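PDB 4R3U: 2-hydroxyisobutyryl-CoA mutase large subunit from Aquincola tertiaricarbonis, which forms, together with the cobalamin-binding small subunit, an enzyme that interconverts 2-hydroxyisobutyryl-CoA and (S)-3-hydroxybutyryl-CoA. Local coordinates for residues 173-185 / 207-221. Sequence-based numbering, arbitrary orientation.
With 3KK (S-{(3R,5R,9R)-1-[(2R,3S,4R,5R)-5-(6-amino-9H-purin-9-yl)-4-hydroxy-3-(phosphonooxy)tetrahydrofuran-2-yl]-3,5,9-trihydroxy-8,8-dimethyl-3,5-dioxido-10,14-dioxo-2,4,6-trioxa-11,15-diaza-3lambda~5~,5lambda~5~-diphosphaheptadecan-17-yl} 2-hydroxy-2-methylpropanethioate), chain F.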
# COMPACT_ATOMS: atom_id res chain seq x y z
N ILE A 173 -13.23 8.60 25.12
CA ILE A 173 -12.58 8.77 23.81
C ILE A 173 -11.79 10.09 23.79
O ILE A 173 -12.27 11.08 24.35
CB ILE A 173 -13.58 8.64 22.59
CG1 ILE A 173 -12.82 8.46 21.24
CG2 ILE A 173 -14.61 9.78 22.51
CD1 ILE A 173 -13.68 7.91 20.02
N SER A 174 -10.60 10.11 23.15
CA SER A 174 -9.84 11.37 23.02
C SER A 174 -10.40 12.24 21.88
O SER A 174 -10.84 11.71 20.84
CB SER A 174 -8.35 11.12 22.82
OG SER A 174 -8.07 10.40 21.64
N VAL A 175 -10.42 13.56 22.10
CA VAL A 175 -10.93 14.58 21.18
C VAL A 175 -9.87 15.63 20.81
O VAL A 175 -9.51 16.47 21.65
CB VAL A 175 -12.25 15.24 21.69
CG1 VAL A 175 -12.75 16.32 20.73
CG2 VAL A 175 -13.34 14.19 21.95
N SER A 176 -9.46 15.61 19.53
CA SER A 176 -8.53 16.54 18.90
C SER A 176 -9.27 17.68 18.16
O SER A 176 -10.25 17.44 17.45
CB SER A 176 -7.61 15.79 17.91
OG SER A 176 -6.62 16.66 17.38
N PHE A 177 -8.75 18.91 18.31
CA PHE A 177 -9.25 20.13 17.66
C PHE A 177 -8.13 20.75 16.83
O PHE A 177 -7.08 21.12 17.37
CB PHE A 177 -9.74 21.14 18.71
CG PHE A 177 -11.03 20.83 19.45
CD1 PHE A 177 -12.04 20.08 18.84
CD2 PHE A 177 -11.25 21.33 20.73
CE1 PHE A 177 -13.24 19.83 19.51
CE2 PHE A 177 -12.46 21.08 21.40
CZ PHE A 177 -13.45 20.36 20.78
N THR A 178 -8.32 20.83 15.50
CA THR A 178 -7.33 21.45 14.61
C THR A 178 -7.60 22.97 14.63
O THR A 178 -8.12 23.54 13.66
CB THR A 178 -7.41 20.88 13.23
OG1 THR A 178 -7.30 19.48 13.33
CG2 THR A 178 -6.35 21.44 12.30
N ILE A 179 -7.28 23.58 15.76
CA ILE A 179 -7.54 24.98 16.02
C ILE A 179 -6.21 25.66 16.39
O ILE A 179 -5.37 25.04 17.02
CB ILE A 179 -8.69 25.11 17.08
CG1 ILE A 179 -9.27 26.56 17.16
CG2 ILE A 179 -8.29 24.55 18.45
CD1 ILE A 179 -10.29 26.91 16.09
N ASN A 180 -6.00 26.88 15.90
CA ASN A 180 -4.73 27.55 16.09
C ASN A 180 -4.74 28.93 16.80
O ASN A 180 -4.66 28.93 18.02
CB ASN A 180 -3.87 27.47 14.82
CG ASN A 180 -3.56 26.05 14.44
OD1 ASN A 180 -2.70 25.41 15.03
ND2 ASN A 180 -4.28 25.50 13.46
N PRO A 181 -4.84 30.12 16.12
CA PRO A 181 -4.82 31.38 16.89
C PRO A 181 -5.96 31.53 17.92
O PRO A 181 -5.81 32.27 18.90
CB PRO A 181 -4.86 32.46 15.80
CG PRO A 181 -5.38 31.79 14.60
CD PRO A 181 -4.93 30.38 14.67
N SER A 182 -7.08 30.84 17.70
CA SER A 182 -8.24 30.88 18.60
C SER A 182 -8.37 29.55 19.38
O SER A 182 -9.45 29.24 19.91
CB SER A 182 -9.51 31.19 17.82
OG SER A 182 -9.70 30.24 16.78
N ALA A 183 -7.25 28.80 19.49
CA ALA A 183 -7.18 27.53 20.22
C ALA A 183 -7.57 27.66 21.68
O ALA A 183 -8.22 26.74 22.21
CB ALA A 183 -5.78 26.94 20.11
N TRP A 184 -7.17 28.78 22.35
CA TRP A 184 -7.45 28.97 23.77
C TRP A 184 -8.94 29.06 24.07
O TRP A 184 -9.38 28.53 25.10
CB TRP A 184 -6.61 30.12 24.37
CG TRP A 184 -7.27 31.46 24.51
CD1 TRP A 184 -7.78 32.00 25.66
CD2 TRP A 184 -7.41 32.47 23.50
NE1 TRP A 184 -8.23 33.28 25.42
CE2 TRP A 184 -8.03 33.59 24.10
CE3 TRP A 184 -7.10 32.52 22.12
CZ2 TRP A 184 -8.31 34.77 23.38
CZ3 TRP A 184 -7.42 33.67 21.41
CH2 TRP A 184 -7.99 34.79 22.03
N ILE A 185 -9.70 29.68 23.15
CA ILE A 185 -11.16 29.84 23.23
C ILE A 185 -11.82 28.44 23.14
O ILE A 185 -12.67 28.11 23.95
CB ILE A 185 -11.65 30.85 22.14
CG1 ILE A 185 -11.22 32.28 22.51
CG2 ILE A 185 -13.18 30.76 21.91
CD1 ILE A 185 -11.24 33.19 21.43
N THR A 207 -6.48 17.14 22.47
CA THR A 207 -5.47 18.03 21.90
C THR A 207 -6.12 19.24 21.20
O THR A 207 -7.19 19.12 20.60
CB THR A 207 -4.67 17.26 20.81
OG1 THR A 207 -4.32 15.95 21.27
CG2 THR A 207 -3.44 18.01 20.34
N VAL A 208 -5.44 20.40 21.28
CA VAL A 208 -5.67 21.62 20.50
C VAL A 208 -4.32 21.80 19.81
O VAL A 208 -3.27 21.61 20.45
CB VAL A 208 -6.11 22.85 21.31
CG1 VAL A 208 -7.60 22.77 21.65
CG2 VAL A 208 -5.27 23.06 22.57
N GLN A 209 -4.32 22.01 18.48
CA GLN A 209 -3.07 22.17 17.71
C GLN A 209 -2.23 23.33 18.27
O GLN A 209 -1.03 23.14 18.51
CB GLN A 209 -3.36 22.32 16.21
CG GLN A 209 -2.11 22.16 15.35
CD GLN A 209 -2.47 21.88 13.93
OE1 GLN A 209 -2.62 22.79 13.10
NE2 GLN A 209 -2.67 20.60 13.65
N ALA A 210 -2.86 24.50 18.49
CA ALA A 210 -2.31 25.70 19.14
C ALA A 210 -1.00 26.35 18.62
O ALA A 210 -0.83 27.56 18.77
CB ALA A 210 -2.28 25.51 20.65
N ASP A 211 -0.08 25.57 18.05
CA ASP A 211 1.22 26.02 17.53
C ASP A 211 1.08 27.17 16.55
O ASP A 211 0.76 26.97 15.39
CB ASP A 211 2.02 24.85 16.87
CG ASP A 211 3.41 25.17 16.36
OD1 ASP A 211 3.82 26.37 16.41
OD2 ASP A 211 4.08 24.25 15.89
N ILE A 212 1.38 28.37 17.03
CA ILE A 212 1.30 29.60 16.23
C ILE A 212 2.55 29.89 15.39
O ILE A 212 2.44 30.47 14.32
CB ILE A 212 0.83 30.80 17.08
CG1 ILE A 212 0.17 31.88 16.23
CG2 ILE A 212 1.94 31.35 18.00
CD1 ILE A 212 -1.23 31.58 15.80
N LEU A 213 3.72 29.46 15.83
CA LEU A 213 4.96 29.69 15.09
C LEU A 213 4.90 29.10 13.68
O LEU A 213 5.27 29.78 12.70
CB LEU A 213 6.20 29.27 15.91
CG LEU A 213 6.38 30.01 17.30
CD1 LEU A 213 7.46 29.40 18.14
CD2 LEU A 213 6.63 31.49 17.14
N LYS A 214 4.29 27.93 13.54
CA LYS A 214 4.14 27.26 12.26
C LYS A 214 3.09 27.93 11.39
O LYS A 214 3.06 27.70 10.19
CB LYS A 214 3.89 25.75 12.45
CG LYS A 214 2.56 25.37 13.08
CD LYS A 214 1.48 25.04 12.07
CE LYS A 214 0.31 24.38 12.76
NZ LYS A 214 -0.51 25.33 13.58
N GLU A 215 2.20 28.75 12.01
CA GLU A 215 1.15 29.52 11.31
C GLU A 215 1.80 30.67 10.56
O GLU A 215 1.49 30.89 9.39
CB GLU A 215 0.10 30.03 12.31
CG GLU A 215 -0.81 28.92 12.87
CD GLU A 215 -1.56 28.13 11.82
OE1 GLU A 215 -1.91 28.71 10.78
OE2 GLU A 215 -1.72 26.90 12.00
N TYR A 216 2.77 31.36 11.20
CA TYR A 216 3.52 32.45 10.55
C TYR A 216 4.41 31.89 9.44
O TYR A 216 4.53 32.48 8.37
CB TYR A 216 4.35 33.25 11.58
CG TYR A 216 3.51 33.94 12.62
CD1 TYR A 216 2.67 35.00 12.29
CD2 TYR A 216 3.55 33.54 13.96
CE1 TYR A 216 1.87 35.62 13.25
CE2 TYR A 216 2.76 34.16 14.93
CZ TYR A 216 1.91 35.19 14.57
OH TYR A 216 1.12 35.80 15.52
N MET A 217 5.01 30.73 9.71
CA MET A 217 5.90 29.99 8.85
C MET A 217 5.15 29.36 7.66
O MET A 217 5.62 29.44 6.51
CB MET A 217 6.53 28.84 9.67
CG MET A 217 7.71 29.20 10.49
SD MET A 217 8.53 27.65 10.96
CE MET A 217 9.63 28.27 12.20
N ALA A 218 4.02 28.68 7.93
CA ALA A 218 3.34 27.88 6.90
C ALA A 218 1.82 27.88 6.81
O ALA A 218 1.34 27.96 5.70
CB ALA A 218 3.84 26.44 6.94
N GLN A 219 1.06 27.65 7.90
CA GLN A 219 -0.39 27.50 7.74
C GLN A 219 -1.22 28.78 7.52
O GLN A 219 -2.30 28.74 6.93
CB GLN A 219 -0.99 26.50 8.74
CG GLN A 219 -2.49 26.27 8.50
CD GLN A 219 -3.02 25.03 9.11
OE1 GLN A 219 -3.57 24.21 8.41
NE2 GLN A 219 -2.86 24.88 10.44
N LYS A 220 -0.64 29.93 7.93
CA LYS A 220 -1.17 31.28 7.72
C LYS A 220 -2.50 31.64 8.45
O LYS A 220 -3.26 32.51 8.00
CB LYS A 220 -1.17 31.63 6.22
CG LYS A 220 0.12 31.26 5.48
CD LYS A 220 1.34 32.04 5.96
CE LYS A 220 2.59 31.64 5.22
NZ LYS A 220 2.97 32.66 4.23
N GLU A 221 -2.71 31.02 9.62
CA GLU A 221 -3.86 31.32 10.48
C GLU A 221 -3.34 32.11 11.66
O GLU A 221 -2.68 31.56 12.52
CB GLU A 221 -4.59 30.05 10.96
CG GLU A 221 -5.00 29.12 9.83
CD GLU A 221 -5.48 27.75 10.26
OE1 GLU A 221 -5.53 27.49 11.49
OE2 GLU A 221 -5.78 26.93 9.37
C4 3KK F . -5.38 21.44 8.58
C3 3KK F . -5.18 19.94 8.70
C2 3KK F . -4.24 19.43 7.61
O3 3KK F . -6.45 19.33 8.55
C1 3KK F . -4.61 19.54 10.07
O1 3KK F . -3.72 20.18 10.63
S1P 3KK F . -5.36 18.08 10.73
C2P 3KK F . -4.54 17.89 12.34
C3P 3KK F . -5.26 16.85 13.17
N4P 3KK F . -4.51 16.66 14.40
C5P 3KK F . -4.59 15.54 15.12
O5P 3KK F . -5.30 14.58 14.83
C6P 3KK F . -3.70 15.56 16.37
C7P 3KK F . -3.90 14.34 17.25
N8P 3KK F . -2.96 14.36 18.37
C9P 3KK F . -3.07 13.49 19.39
O9P 3KK F . -3.97 12.66 19.45
CAP 3KK F . -2.05 13.67 20.55
OAP 3KK F . -1.76 15.06 20.81
CBP 3KK F . -0.80 12.73 20.53
CDP 3KK F . -0.03 12.86 21.86
CEP 3KK F . 0.16 13.10 19.39
CCP 3KK F . -1.20 11.25 20.40
O6A 3KK F . -2.18 10.95 21.42
P2A 3KK F . -3.14 9.69 21.41
O4A 3KK F . -3.69 9.50 20.06
O5A 3KK F . -4.08 9.85 22.55
O3A 3KK F . -2.07 8.50 21.68
P1A 3KK F . -1.21 8.22 23.05
O1A 3KK F . -1.14 9.41 23.94
O2A 3KK F . 0.06 7.59 22.64
O5B 3KK F . -2.18 7.07 23.67
C5B 3KK F . -3.27 7.34 24.57
C4B 3KK F . -3.02 6.65 25.92
O4B 3KK F . -2.60 5.26 25.75
C3B 3KK F . -1.91 7.35 26.70
O3B 3KK F . -2.27 7.32 28.11
P3B 3KK F . -2.67 8.64 28.94
O8A 3KK F . -1.46 9.48 28.83
O7A 3KK F . -3.88 9.12 28.24
O9A 3KK F . -2.93 8.07 30.29
C2B 3KK F . -0.69 6.48 26.44
O2B 3KK F . 0.28 6.58 27.48
C1B 3KK F . -1.30 5.09 26.36
N9A 3KK F . -0.49 4.16 25.51
C8A 3KK F . -0.24 4.23 24.21
N7A 3KK F . 0.53 3.19 23.88
C5A 3KK F . 0.73 2.46 24.98
C4A 3KK F . 0.09 3.07 26.00
N3A 3KK F . 0.11 2.55 27.26
C2A 3KK F . 0.80 1.35 27.53
N1A 3KK F . 1.46 0.74 26.42
C6A 3KK F . 1.42 1.32 25.20
N6A 3KK F . 2.04 0.76 24.16
O HOH W 1 -2.66 29.25 19.71
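The ammonium group of K214 makes three close bonds: NZ donates to N180 OD1 at 2.6 Å, to the backbone O of D211, and to E215 OE2 in a salt bridge on the anti side of that oxygen; Q209 OE1 is a weak fourth acceptor. It meets N180 OD1 from well above the amide plane, 67° out of it, while D211 O receives it in the carbonyl plane. The other end of the same amide is also held. N180 ND2 donates at 3.2 Å to Q209 OE1, which lies close to the N180 amide plane although ND2 stands above the Q209 carbonyl plane, and at 3.1 Å to the syn side of E221 OE1, from out of the carboxylate plane. With both ends bonded, the amide's rotation is fixed within a buried network. The E215 carboxylate is itself held: Q219 NE2 gives a nearly straight bond (2.8 Å, 174°) to the syn lone pair of OE2, and E221 N binds the anti lone pair of OE1. This cluster sits just beyond the ends of two neighbouring parallel strands, 175-178 and 206-208, joined through helix 183-196 as a beta-alpha-beta crossover of the TIM-barrel-type substrate domain. The strands pair by T207 N to V175 O and F177 N to T207 O, continued by Q209 N to F177 O and A210 N to I179 O. V208 CG1 packs alongside I179 CG2 and near the edge of the F177 ring, while A183 CB lies against A210 CB. Facing the acyl-CoA, Q209 extends with CG anti to its backbone nitrogen (chi1 -167°), and NE2 donates to the thioester carbonyl oxygen O1 of 3KK at 3.2 Å. T178 CG2 lies against that carbonyl, and OG1 is hydrogen-bonded to D128, a residue implicated in stereospecificity.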